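Local coordinates for peptidoglycan glycosyltransferase (Eggerthella lenta, PDB 4MNR), which is a penicillin-binding protein whose transpeptidase domain belongs to the structural superfamily of the serine beta-lactamases, at residues T205-P210 with N242-Q247; D199-D204 with L231-A236; F272-P277 with P340-S345. One frame throughout, in Å; residues are numbered along the deposited sequence. Where two conformers were deposited one is given.

Following the chain from the N terminus, helix 188-197 ends and the loop 199-204 opens contact 2. Residues 205-210 come straight after and open contact 1. Contact 2 then closes at 231-236 and contact 1 at 242-247, so the two loops cross. They touch as well: strands 206-209 and 231-232 are antiparallel neighbours, and the CG1 of Val244 packs on Ala236. Together they tie this two-stranded antiparallel sheet to helices 233-239 and 242-263. Contact 3 follows in series, 272-277 closing on 340-345 at the other side of the chain's centre, about 38 Å from contact 1 between centres, where a loop meets the mixed sheet.

Contact 1: T205-P210 with N242-Q247; sequences TVFSSP and NTVFGQ
Gln247 of helix 242-263 grips Ser208 O of strand 206-209, and its amide does most of the polar work: Gln247 NE2 donates to Ser208 O at 2.7 Å with a bent N-H...O angle of 139°, the acceptor lying in the amide plane. Gln247 NE2 also reaches back to Thr243 O at 2.9 Å, coming from above that carbonyl plane, while Gln247 N approaches it from the opposite face. With both acceptors in its plane, the amide's rotation is fixed. At its other end, Gln247 OE1 accepts from a water 2.8 Å away that in turn takes the N-H of Ser208. Thr243 OG1 comes within 2.9 Å of Pro210 O; its proton could serve either Pro210 O or, in a weak bond, Ser241 OG.

The apolar part centres on Val244. Val244 CG1, anti to the backbone N (chi1 168°), lies 3.7 Å from Phe207 CB and meets the ring obliquely; Val244 CG2 packs 3.6 Å from Ser209 CB. Ser209 OG turns elsewhere, to Ser241 and Asn222.

Strand and helix run at 127° to each other, the strand packing against the helix turn that begins at Asn242. That residue, which bonds to Lys188, ends a Ser-Ser-Asn sequence matching the S-x-N motif of penicillin-binding proteins.

Contact 2: D199-D204 with L231-A236; sequences DVAGED and LTLAQA
A capping box opens helix 233-239, and the loop 199-204 docks on that N terminus through Glu203 and Ala234. Thr232 sits at the N-cap: Thr232 OG1 accepts from Gln235 N at 3.1 Å, and in return Gln235 OE1 accepts from Thr232 N at 2.9 Å. Both bonds are nearly straight. For Thr232, chi1 of 64° puts OG1 between its own N and carbonyl carbon, the position from which it can bend back over the first turn.

The amide of Ala234, also in that first turn, is answered from across the contact. Ala234 N donates to Glu203 O at 3.0 Å, arriving in the carbonyl plane on a lone pair. Glu203 O also lies 3.4 Å from Thr232 CB and so packs against the root of the capping side chain. A carbonyl placed here would probably gain from the positive end of the helix dipole. The carboxylate of Glu203 is engaged elsewhere, in a salt bridge with Arg373.

Beside this polar core, Leu233 lays its branch along the loop. Its CG is anti to the backbone N (chi1 -178°), bringing Leu233 CD2 to 3.9 Å from Ala201 CB, while Leu233 CB rests 3.5 Å from Gly202 O. Leu192 of helix 188-197 touches the same side chain.

The loop has just left that helix through a Schellman motif at Asp199. What results is a helix end joined to a helix start: a Schellman exit leads into a loop whose carbonyl helps finish a capping-box N terminus.

Contact 3: F272-P277 with P340-S345; sequences FPLYTP and PYLVDS
The ring of Phe272 presents its edge to Pro340: the carbonyl oxygen Pro340 O lies near the ring plane, 3.9 Å from Phe272 CD1, and Tyr341 N is also at that edge. On one face of the ring sits its own neighbour, Pro273, whose CD is 3.4 Å above the plane and displaced toward the rim. This is plain apolar packing in which a loop following helix 242-263 leans on the lead-in to strand 343-347 of the mixed sheet.

CG of Phe272 is anti to the backbone N (chi1 -160°), and this carries the far end of the ring toward the other segment, with Phe272 CE1 4.0 Å from Pro340 CB. Ile142 and Met145 of strand 142-148 and Leu322 of helix 321-332 also touch the ring, so three parts of the fold converge on it.

Leu342 makes the remaining contacts. Leu342 CB lies 4.2 Å from Pro273 CG. Leu342 and Leu274 cross at about a right angle, and the CD2 methyl of Leu342 stands 3.9 Å from Phe272 CZ and 3.8 Å from Leu274 CD1.

Contact 1: T205-P210 with N242-Q247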
ATOM      1  N   THR A 205       3.229  28.732   2.852  1.00 14.89           N
ATOM      2  CA  THR A 205       4.168  29.029   3.936  1.00 16.14           C
ATOM      3  C   THR A 205       5.587  28.734   3.479  1.00 14.24           C
ATOM      4  O   THR A 205       5.837  27.687   2.912  1.00 14.08           O
ATOM      5  CB  THR A 205       3.838  28.213   5.201  1.00 14.93           C
ATOM      6  OG1 THR A 205       2.527  28.583   5.661  1.00 16.12           O
ATOM      7  CG2 THR A 205       4.845  28.502   6.317  1.00 14.40           C
ATOM      8  N   VAL A 206       6.514  29.663   3.730  1.00 15.38           N
ATOM      9  CA  VAL A 206       7.879  29.520   3.227  1.00 14.87           C
ATOM     10  C   VAL A 206       8.808  28.924   4.272  1.00 14.21           C
ATOM     11  O   VAL A 206       8.805  29.349   5.434  1.00 16.82           O
ATOM     12  CB  VAL A 206       8.445  30.871   2.721  1.00 17.44           C
ATOM     13  CG1 VAL A 206       9.934  30.745   2.396  1.00 20.41           C
ATOM     14  CG2 VAL A 206       7.676  31.340   1.506  1.00 17.10           C
ATOM     15  N   PHE A 207       9.605  27.940   3.857  1.00 13.45           N
ATOM     16  CA  PHE A 207      10.579  27.292   4.731  1.00 14.30           C
ATOM     17  C   PHE A 207      11.951  27.281   4.072  1.00 15.40           C
ATOM     18  O   PHE A 207      12.057  27.182   2.853  1.00 16.41           O
ATOM     19  CB  PHE A 207      10.219  25.824   4.946  1.00 15.60           C
ATOM     20  CG  PHE A 207       9.032  25.595   5.818  1.00 15.92           C
ATOM     21  CD1 PHE A 207       7.755  25.655   5.289  1.00 13.08           C
ATOM     22  CD2 PHE A 207       9.193  25.269   7.153  1.00 20.27           C
ATOM     23  CE1 PHE A 207       6.655  25.423   6.091  1.00 18.21           C
ATOM     24  CE2 PHE A 207       8.099  25.039   7.964  1.00 22.74           C
ATOM     25  CZ  PHE A 207       6.826  25.108   7.433  1.00 16.77           C
ATOM     26  N   SER A 208      13.009  27.352   4.873  0.56 15.16           N
ATOM     27  CA  SER A 208      14.347  27.175   4.325  0.56 17.58           C
ATOM     28  C   SER A 208      14.553  25.702   3.971  0.56 15.93           C
ATOM     29  O   SER A 208      14.137  24.818   4.720  0.56 15.00           O
ATOM     30  CB  SER A 208      15.404  27.639   5.328  0.56 18.69           C
ATOM     31  OG  SER A 208      16.703  27.599   4.763  0.56 21.64           O
ATOM     32  N   SER A 209      15.192  25.436   2.834  1.00 13.21           N
ATOM     33  CA  SER A 209      15.424  24.060   2.392  1.00 11.86           C
ATOM     34  C   SER A 209      16.914  23.768   2.114  1.00 13.42           C
ATOM     35  O   SER A 209      17.304  23.499   0.973  1.00 13.55           O
ATOM     36  CB  SER A 209      14.555  23.747   1.161  1.00 12.02           C
ATOM     37  OG  SER A 209      14.670  22.386   0.764  1.00 13.01           O
ATOM     38  N   PRO A 210      17.752  23.794   3.162  1.00 13.88           N
ATOM     39  CA  PRO A 210      19.182  23.524   2.959  1.00 16.91           C
ATOM     40  C   PRO A 210      19.447  22.052   2.653  1.00 16.17           C
ATOM     41  O   PRO A 210      18.575  21.214   2.890  1.00 14.44           O
ATOM     42  CB  PRO A 210      19.805  23.897   4.306  1.00 17.26           C
ATOM     43  CG  PRO A 210      18.696  23.727   5.295  1.00 15.60           C
ATOM     44  CD  PRO A 210      17.441  24.100   4.570  1.00 14.42           C
ATOM     45  N   ASN A 242      13.331  16.914   2.524  1.00 11.20           N
ATOM     46  CA  ASN A 242      13.342  16.384   3.885  1.00 10.20           C
ATOM     47  C   ASN A 242      13.596  17.487   4.909  1.00  9.44           C
ATOM     48  O   ASN A 242      13.055  17.458   6.020  1.00 11.48           O
ATOM     49  CB  ASN A 242      14.430  15.310   4.048  1.00 10.13           C
ATOM     50  CG  ASN A 242      14.162  14.056   3.212  1.00 11.93           C
ATOM     51  OD1 ASN A 242      13.015  13.663   3.002  1.00 12.23           O
ATOM     52  ND2 ASN A 242      15.240  13.420   2.737  1.00 12.71           N
ATOM     53  N   THR A 243      14.439  18.452   4.561  1.00  9.44           N
ATOM     54  CA  THR A 243      14.745  19.501   5.546  1.00  9.21           C
ATOM     55  C   THR A 243      13.552  20.419   5.812  1.00 11.65           C
ATOM     56  O   THR A 243      13.383  20.910   6.927  1.00 13.03           O
ATOM     57  CB  THR A 243      16.012  20.299   5.225  1.00 11.72           C
ATOM     58  OG1 THR A 243      15.894  20.905   3.936  1.00 11.45           O
ATOM     59  CG2 THR A 243      17.250  19.377   5.262  1.00 11.77           C
ATOM     60  N   VAL A 244      12.707  20.637   4.809  1.00  9.58           N
ATOM     61  CA  VAL A 244      11.486  21.389   5.065  1.00  9.09           C
ATOM     62  C   VAL A 244      10.519  20.560   5.903  1.00 12.02           C
ATOM     63  O   VAL A 244       9.963  21.043   6.882  1.00 11.62           O
ATOM     64  CB  VAL A 244      10.792  21.784   3.761  1.00 10.72           C
ATOM     65  CG1 VAL A 244       9.379  22.309   4.041  1.00 12.91           C
ATOM     66  CG2 VAL A 244      11.623  22.830   3.021  1.00 10.35           C
ATOM     67  N   PHE A 245      10.309  19.309   5.521  1.00 11.36           N
ATOM     68  CA  PHE A 245       9.363  18.489   6.284  1.00 10.47           C
ATOM     69  C   PHE A 245       9.832  18.210   7.716  1.00 10.49           C
ATOM     70  O   PHE A 245       9.009  18.117   8.633  1.00 10.20           O
ATOM     71  CB  PHE A 245       8.945  17.233   5.504  1.00 10.24           C
ATOM     72  CG  PHE A 245       7.838  17.505   4.542  1.00  8.07           C
ATOM     73  CD1 PHE A 245       8.107  18.072   3.304  1.00 10.26           C
ATOM     74  CD2 PHE A 245       6.516  17.282   4.903  1.00  9.96           C
ATOM     75  CE1 PHE A 245       7.072  18.371   2.431  1.00 11.80           C
ATOM     76  CE2 PHE A 245       5.468  17.575   4.030  1.00 10.75           C
ATOM     77  CZ  PHE A 245       5.751  18.120   2.789  1.00 11.93           C
ATOM     78  N   GLY A 246      11.148  18.141   7.915  1.00  9.77           N
ATOM     79  CA  GLY A 246      11.692  17.981   9.247  1.00 11.26           C
ATOM     80  C   GLY A 246      11.333  19.166  10.124  1.00 14.68           C
ATOM     81  O   GLY A 246      10.882  19.008  11.258  1.00 14.00           O
ATOM     82  N   GLN A 247      11.523  20.364   9.584  1.00 12.81           N
ATOM     83  CA  GLN A 247      11.182  21.581  10.310  1.00 13.05           C
ATOM     84  C   GLN A 247       9.689  21.657  10.579  1.00 12.89           C
ATOM     85  O   GLN A 247       9.272  22.119  11.640  1.00 12.57           O
ATOM     86  CB  GLN A 247      11.628  22.807   9.522  1.00 14.04           C
ATOM     87  CG  GLN A 247      13.143  22.930   9.410  1.00 12.78           C
ATOM     88  CD  GLN A 247      13.531  24.091   8.524  1.00 15.44           C
ATOM     89  OE1 GLN A 247      13.672  25.223   8.997  1.00 20.71           O
ATOM     90  NE2 GLN A 247      13.673  23.824   7.222  1.00 13.79           N
TER
HETATM   91  O   HOH W   1      12.726  27.520   7.728  1.00 19.89           O

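Contact 2: D199-D204 with L231-A236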
ATOM      1  N   ASP A 199      -3.939  23.637  10.747  1.00 19.98           N
ATOM      2  CA  ASP A 199      -3.543  25.024  10.489  1.00 24.78           C
ATOM      3  C   ASP A 199      -2.157  25.354  11.039  1.00 20.72           C
ATOM      4  O   ASP A 199      -1.908  26.472  11.487  1.00 24.09           O
ATOM      5  CB  ASP A 199      -4.579  26.006  11.048  1.00 36.96           C
ATOM      6  CG  ASP A 199      -4.619  27.311  10.278  1.00 47.14           C
ATOM      7  OD1 ASP A 199      -4.431  27.276   9.042  1.00 50.55           O
ATOM      8  OD2 ASP A 199      -4.840  28.369  10.907  1.00 54.80           O
ATOM      9  N   VAL A 200      -1.256  24.380  10.991  1.00 16.93           N
ATOM     10  CA  VAL A 200       0.126  24.614  11.396  1.00 17.47           C
ATOM     11  C   VAL A 200       0.865  25.443  10.344  1.00 17.96           C
ATOM     12  O   VAL A 200       1.670  26.314  10.672  1.00 19.10           O
ATOM     13  CB  VAL A 200       0.867  23.288  11.633  1.00 19.64           C
ATOM     14  CG1 VAL A 200       2.352  23.540  11.905  1.00 21.90           C
ATOM     15  CG2 VAL A 200       0.220  22.531  12.792  1.00 23.26           C
ATOM     16  N   ALA A 201       0.584  25.159   9.076  1.00 15.09           N
ATOM     17  CA  ALA A 201       1.174  25.890   7.962  1.00 16.31           C
ATOM     18  C   ALA A 201       0.185  25.830   6.819  1.00 14.14           C
ATOM     19  O   ALA A 201      -0.787  25.069   6.874  1.00 19.36           O
ATOM     20  CB  ALA A 201       2.497  25.266   7.534  1.00 18.11           C
ATOM     21  N   GLY A 202       0.438  26.617   5.778  1.00 15.11           N
ATOM     22  CA  GLY A 202      -0.366  26.541   4.568  1.00 13.55           C
ATOM     23  C   GLY A 202       0.511  26.237   3.369  1.00 16.38           C
ATOM     24  O   GLY A 202       1.739  26.223   3.484  1.00 15.71           O
ATOM     25  N   GLU A 203      -0.111  26.013   2.212  1.00 15.61           N
ATOM     26  CA  GLU A 203       0.624  25.650   1.007  1.00 14.34           C
ATOM     27  C   GLU A 203       1.638  26.720   0.643  1.00 14.18           C
ATOM     28  O   GLU A 203       2.670  26.425   0.046  1.00 14.88           O
ATOM     29  CB  GLU A 203      -0.332  25.457  -0.175  1.00 15.03           C
ATOM     30  CG  GLU A 203      -1.387  24.377   0.010  1.00 17.68           C
ATOM     31  CD  GLU A 203      -2.692  24.927   0.579  1.00 19.83           C
ATOM     32  OE1 GLU A 203      -2.636  25.793   1.476  1.00 18.30           O
ATOM     33  OE2 GLU A 203      -3.776  24.498   0.121  1.00 18.90           O
ATOM     34  N   ASP A 204       1.330  27.958   1.025  1.00 14.15           N
ATOM     35  CA  ASP A 204       2.149  29.125   0.693  1.00 18.14           C
ATOM     36  C   ASP A 204       3.189  29.488   1.757  1.00 15.83           C
ATOM     37  O   ASP A 204       3.948  30.446   1.585  1.00 18.99           O
ATOM     38  CB  ASP A 204       1.242  30.336   0.423  1.00 26.88           C
ATOM     39  CG  ASP A 204       0.241  30.595   1.558  1.00 40.05           C
ATOM     40  OD1 ASP A 204      -0.224  31.750   1.698  1.00 43.65           O
ATOM     41  OD2 ASP A 204      -0.086  29.645   2.306  1.00 41.19           O
ATOM     42  N   LEU A 231      11.662  27.504  -0.016  1.00 13.73           N
ATOM     43  CA  LEU A 231      10.557  26.897  -0.746  1.00 12.46           C
ATOM     44  C   LEU A 231       9.235  27.120  -0.029  1.00 12.90           C
ATOM     45  O   LEU A 231       9.188  27.101   1.194  1.00 13.83           O
ATOM     46  CB  LEU A 231      10.780  25.390  -0.843  1.00 14.23           C
ATOM     47  CG  LEU A 231      12.019  24.884  -1.577  1.00 14.48           C
ATOM     48  CD1 LEU A 231      12.050  23.372  -1.492  1.00 15.77           C
ATOM     49  CD2 LEU A 231      12.015  25.338  -3.034  1.00 16.96           C
ATOM     50  N   THR A 232       8.149  27.293  -0.779  1.00 14.52           N
ATOM     51  CA  THR A 232       6.840  27.207  -0.150  1.00 13.43           C
ATOM     52  C   THR A 232       6.616  25.750   0.204  1.00 10.12           C
ATOM     53  O   THR A 232       7.286  24.859  -0.328  1.00 12.20           O
ATOM     54  CB  THR A 232       5.687  27.634  -1.077  1.00 13.93           C
ATOM     55  OG1 THR A 232       5.610  26.725  -2.179  1.00 13.80           O
ATOM     56  CG2 THR A 232       5.878  29.066  -1.580  1.00 15.42           C
ATOM     57  N   LEU A 233       5.675  25.503   1.107  1.00 10.03           N
ATOM     58  CA  LEU A 233       5.379  24.138   1.507  1.00 10.04           C
ATOM     59  C   LEU A 233       4.911  23.297   0.313  1.00 11.75           C
ATOM     60  O   LEU A 233       5.257  22.113   0.216  1.00 11.53           O
ATOM     61  CB  LEU A 233       4.374  24.115   2.655  1.00 10.72           C
ATOM     62  CG  LEU A 233       3.972  22.758   3.232  1.00 12.72           C
ATOM     63  CD1 LEU A 233       5.195  21.977   3.652  1.00 12.09           C
ATOM     64  CD2 LEU A 233       3.028  22.974   4.426  1.00 14.69           C
ATOM     65  N   ALA A 234       4.158  23.909  -0.603  1.00 11.23           N
ATOM     66  CA  ALA A 234       3.763  23.206  -1.836  1.00 12.91           C
ATOM     67  C   ALA A 234       4.976  22.822  -2.683  1.00 10.30           C
ATOM     68  O   ALA A 234       5.085  21.685  -3.152  1.00 12.22           O
ATOM     69  CB  ALA A 234       2.767  24.044  -2.655  1.00 14.12           C
ATOM     70  N   GLN A 235       5.899  23.755  -2.870  1.00 11.65           N
ATOM     71  CA  GLN A 235       7.114  23.468  -3.629  1.00 11.80           C
ATOM     72  C   GLN A 235       7.956  22.398  -2.953  1.00 12.95           C
ATOM     73  O   GLN A 235       8.555  21.563  -3.628  1.00 12.86           O
ATOM     74  CB  GLN A 235       7.959  24.730  -3.827  1.00 15.30           C
ATOM     75  CG  GLN A 235       7.296  25.780  -4.700  1.00 19.18           C
ATOM     76  CD  GLN A 235       7.982  27.150  -4.615  1.00 25.19           C
ATOM     77  OE1 GLN A 235       8.674  27.469  -3.640  1.00 20.86           O
ATOM     78  NE2 GLN A 235       7.776  27.969  -5.643  1.00 31.63           N
ATOM     79  N   ALA A 236       8.001  22.430  -1.620  1.00  9.96           N
ATOM     80  CA  ALA A 236       8.766  21.444  -0.863  1.00 11.32           C
ATOM     81  C   ALA A 236       8.158  20.046  -1.009  1.00 10.24           C
ATOM     82  O   ALA A 236       8.863  19.057  -0.945  1.00 12.53           O
ATOM     83  CB  ALA A 236       8.853  21.833   0.597  1.00 12.20           C
TER

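Contact 3: F272-P277 with P340-S345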
ATOM      1  N   PHE A 272      -8.766  -7.532   8.046  1.00 18.77           N
ATOM      2  CA  PHE A 272      -8.507  -7.915   6.656  1.00 16.21           C
ATOM      3  C   PHE A 272      -8.425  -9.441   6.594  1.00 16.01           C
ATOM      4  O   PHE A 272      -7.980 -10.076   7.554  1.00 19.86           O
ATOM      5  CB  PHE A 272      -7.216  -7.237   6.144  1.00 14.88           C
ATOM      6  CG  PHE A 272      -7.110  -7.177   4.642  1.00 14.18           C
ATOM      7  CD1 PHE A 272      -8.020  -6.431   3.895  1.00 11.65           C
ATOM      8  CD2 PHE A 272      -6.099  -7.851   3.974  1.00 14.18           C
ATOM      9  CE1 PHE A 272      -7.935  -6.382   2.522  1.00 13.62           C
ATOM     10  CE2 PHE A 272      -6.009  -7.797   2.598  1.00 12.36           C
ATOM     11  CZ  PHE A 272      -6.921  -7.069   1.868  1.00 14.23           C
ATOM     12  N   PRO A 273      -8.891 -10.046   5.486  1.00 16.27           N
ATOM     13  CA  PRO A 273      -8.883 -11.515   5.432  1.00 19.86           C
ATOM     14  C   PRO A 273      -7.478 -12.110   5.367  1.00 18.79           C
ATOM     15  O   PRO A 273      -7.287 -13.256   5.762  1.00 22.35           O
ATOM     16  CB  PRO A 273      -9.671 -11.832   4.154  1.00 18.35           C
ATOM     17  CG  PRO A 273      -9.630 -10.577   3.349  1.00 18.31           C
ATOM     18  CD  PRO A 273      -9.637  -9.461   4.358  1.00 16.53           C
ATOM     19  N   LEU A 274      -6.510 -11.342   4.885  1.00 16.05           N
ATOM     20  CA  LEU A 274      -5.129 -11.798   4.871  1.00 15.21           C
ATOM     21  C   LEU A 274      -4.402 -11.156   6.041  1.00 15.54           C
ATOM     22  O   LEU A 274      -4.749 -10.052   6.457  1.00 18.68           O
ATOM     23  CB  LEU A 274      -4.455 -11.391   3.568  1.00 14.71           C
ATOM     24  CG  LEU A 274      -5.239 -11.698   2.284  1.00 17.63           C
ATOM     25  CD1 LEU A 274      -4.435 -11.271   1.078  1.00 19.57           C
ATOM     26  CD2 LEU A 274      -5.623 -13.176   2.213  1.00 20.20           C
ATOM     27  N   TYR A 275      -3.399 -11.844   6.569  1.00 13.62           N
ATOM     28  CA  TYR A 275      -2.595 -11.295   7.647  1.00 15.88           C
ATOM     29  C   TYR A 275      -2.044  -9.944   7.252  1.00 17.06           C
ATOM     30  O   TYR A 275      -1.414  -9.813   6.205  1.00 14.59           O
ATOM     31  CB  TYR A 275      -1.436 -12.215   7.979  1.00 14.34           C
ATOM     32  CG  TYR A 275      -0.463 -11.563   8.927  1.00 17.26           C
ATOM     33  CD1 TYR A 275      -0.802 -11.360  10.255  1.00 21.29           C
ATOM     34  CD2 TYR A 275       0.776 -11.124   8.486  1.00 21.62           C
ATOM     35  CE1 TYR A 275       0.080 -10.746  11.131  1.00 24.00           C
ATOM     36  CE2 TYR A 275       1.668 -10.511   9.358  1.00 21.29           C
ATOM     37  CZ  TYR A 275       1.306 -10.323  10.673  1.00 22.66           C
ATOM     38  OH  TYR A 275       2.182  -9.719  11.551  1.00 28.12           O
ATOM     39  N   THR A 276      -2.297  -8.943   8.090  1.00 15.04           N
ATOM     40  CA  THR A 276      -1.775  -7.605   7.846  1.00 14.72           C
ATOM     41  C   THR A 276      -1.283  -7.045   9.176  1.00 16.19           C
ATOM     42  O   THR A 276      -2.076  -6.844  10.101  1.00 19.69           O
ATOM     43  CB  THR A 276      -2.867  -6.669   7.278  1.00 19.84           C
ATOM     44  OG1 THR A 276      -3.482  -7.269   6.132  1.00 27.54           O
ATOM     45  CG2 THR A 276      -2.270  -5.336   6.870  1.00 19.44           C
ATOM     46  N   PRO A 277       0.032  -6.815   9.294  1.00 15.35           N
ATOM     47  CA  PRO A 277       0.534  -6.266  10.557  1.00 13.63           C
ATOM     48  C   PRO A 277       0.060  -4.827  10.737  1.00 15.14           C
ATOM     49  O   PRO A 277      -0.113  -4.092   9.766  1.00 15.02           O
ATOM     50  CB  PRO A 277       2.056  -6.309  10.380  1.00 15.06           C
ATOM     51  CG  PRO A 277       2.262  -6.219   8.886  1.00 14.34           C
ATOM     52  CD  PRO A 277       1.090  -6.966   8.281  1.00 13.95           C
ATOM     53  N   PRO A 340     -10.880  -1.518   3.444  1.00  8.71           N
ATOM     54  CA  PRO A 340     -10.417  -2.313   2.294  1.00  8.57           C
ATOM     55  C   PRO A 340     -11.080  -3.686   2.293  1.00 10.48           C
ATOM     56  O   PRO A 340     -11.226  -4.282   3.357  1.00 11.11           O
ATOM     57  CB  PRO A 340      -8.915  -2.458   2.544  1.00 12.59           C
ATOM     58  CG  PRO A 340      -8.730  -2.159   4.013  1.00 19.52           C
ATOM     59  CD  PRO A 340      -9.774  -1.141   4.342  1.00  9.73           C
ATOM     60  N   TYR A 341     -11.490  -4.170   1.129  1.00  9.59           N
ATOM     61  CA  TYR A 341     -12.025  -5.523   1.057  1.00 10.83           C
ATOM     62  C   TYR A 341     -11.652  -6.232  -0.236  1.00 11.34           C
ATOM     63  O   TYR A 341     -11.384  -5.588  -1.255  1.00 10.72           O
ATOM     64  CB  TYR A 341     -13.540  -5.547   1.275  1.00 10.96           C
ATOM     65  CG  TYR A 341     -14.391  -4.951   0.178  1.00 10.27           C
ATOM     66  CD1 TYR A 341     -14.557  -3.579   0.072  1.00  9.02           C
ATOM     67  CD2 TYR A 341     -15.063  -5.766  -0.725  1.00 11.49           C
ATOM     68  CE1 TYR A 341     -15.343  -3.022  -0.904  1.00 12.95           C
ATOM     69  CE2 TYR A 341     -15.868  -5.219  -1.709  1.00 11.13           C
ATOM     70  CZ  TYR A 341     -16.001  -3.846  -1.794  1.00 11.81           C
ATOM     71  OH  TYR A 341     -16.800  -3.291  -2.763  1.00 13.90           O
ATOM     72  N   LEU A 342     -11.659  -7.560  -0.167  1.00 11.45           N
ATOM     73  CA  LEU A 342     -11.139  -8.409  -1.219  1.00 10.18           C
ATOM     74  C   LEU A 342     -12.202  -9.375  -1.745  1.00 10.94           C
ATOM     75  O   LEU A 342     -12.070  -9.905  -2.842  1.00 12.98           O
ATOM     76  CB  LEU A 342      -9.963  -9.197  -0.636  1.00 17.20           C
ATOM     77  CG  LEU A 342      -8.843  -9.772  -1.482  1.00 21.69           C
ATOM     78  CD1 LEU A 342      -8.454  -8.829  -2.603  1.00 15.42           C
ATOM     79  CD2 LEU A 342      -7.652 -10.043  -0.560  1.00 13.46           C
ATOM     80  N   VAL A 343     -13.248  -9.628  -0.954  1.00 11.42           N
ATOM     81  CA  VAL A 343     -14.308 -10.551  -1.379  1.00 12.27           C
ATOM     82  C   VAL A 343     -15.582  -9.808  -1.709  1.00 12.96           C
ATOM     83  O   VAL A 343     -16.142  -9.133  -0.846  1.00 12.11           O
ATOM     84  CB  VAL A 343     -14.598 -11.642  -0.315  1.00 13.17           C
ATOM     85  CG1 VAL A 343     -15.822 -12.499  -0.723  1.00 15.37           C
ATOM     86  CG2 VAL A 343     -13.366 -12.502  -0.137  1.00 19.02           C
ATOM     87  N   ASP A 344     -16.037  -9.929  -2.958  1.00 12.47           N
ATOM     88  CA  ASP A 344     -17.233  -9.222  -3.403  1.00 13.22           C
ATOM     89  C   ASP A 344     -18.484  -9.983  -3.023  1.00 14.73           C
ATOM     90  O   ASP A 344     -19.507  -9.398  -2.642  1.00 17.85           O
ATOM     91  CB  ASP A 344     -17.226  -9.044  -4.922  1.00 16.36           C
ATOM     92  CG  ASP A 344     -18.525  -8.440  -5.440  1.00 21.15           C
ATOM     93  OD1 ASP A 344     -18.691  -7.207  -5.331  1.00 24.72           O
ATOM     94  OD2 ASP A 344     -19.373  -9.190  -5.963  1.00 22.69           O
ATOM     95  N   SER A 345     -18.426 -11.298  -3.166  1.00 14.36           N
ATOM     96  CA  SER A 345     -19.626 -12.090  -2.930  1.00 15.47           C
ATOM     97  C   SER A 345     -19.313 -13.558  -2.731  1.00 16.33           C
ATOM     98  O   SER A 345     -18.258 -14.047  -3.140  1.00 16.94           O
ATOM     99  CB  SER A 345     -20.604 -11.938  -4.097  1.00 21.53           C
ATOM    100  OG  SER A 345     -19.979 -12.308  -5.313  1.00 21.86           O
TER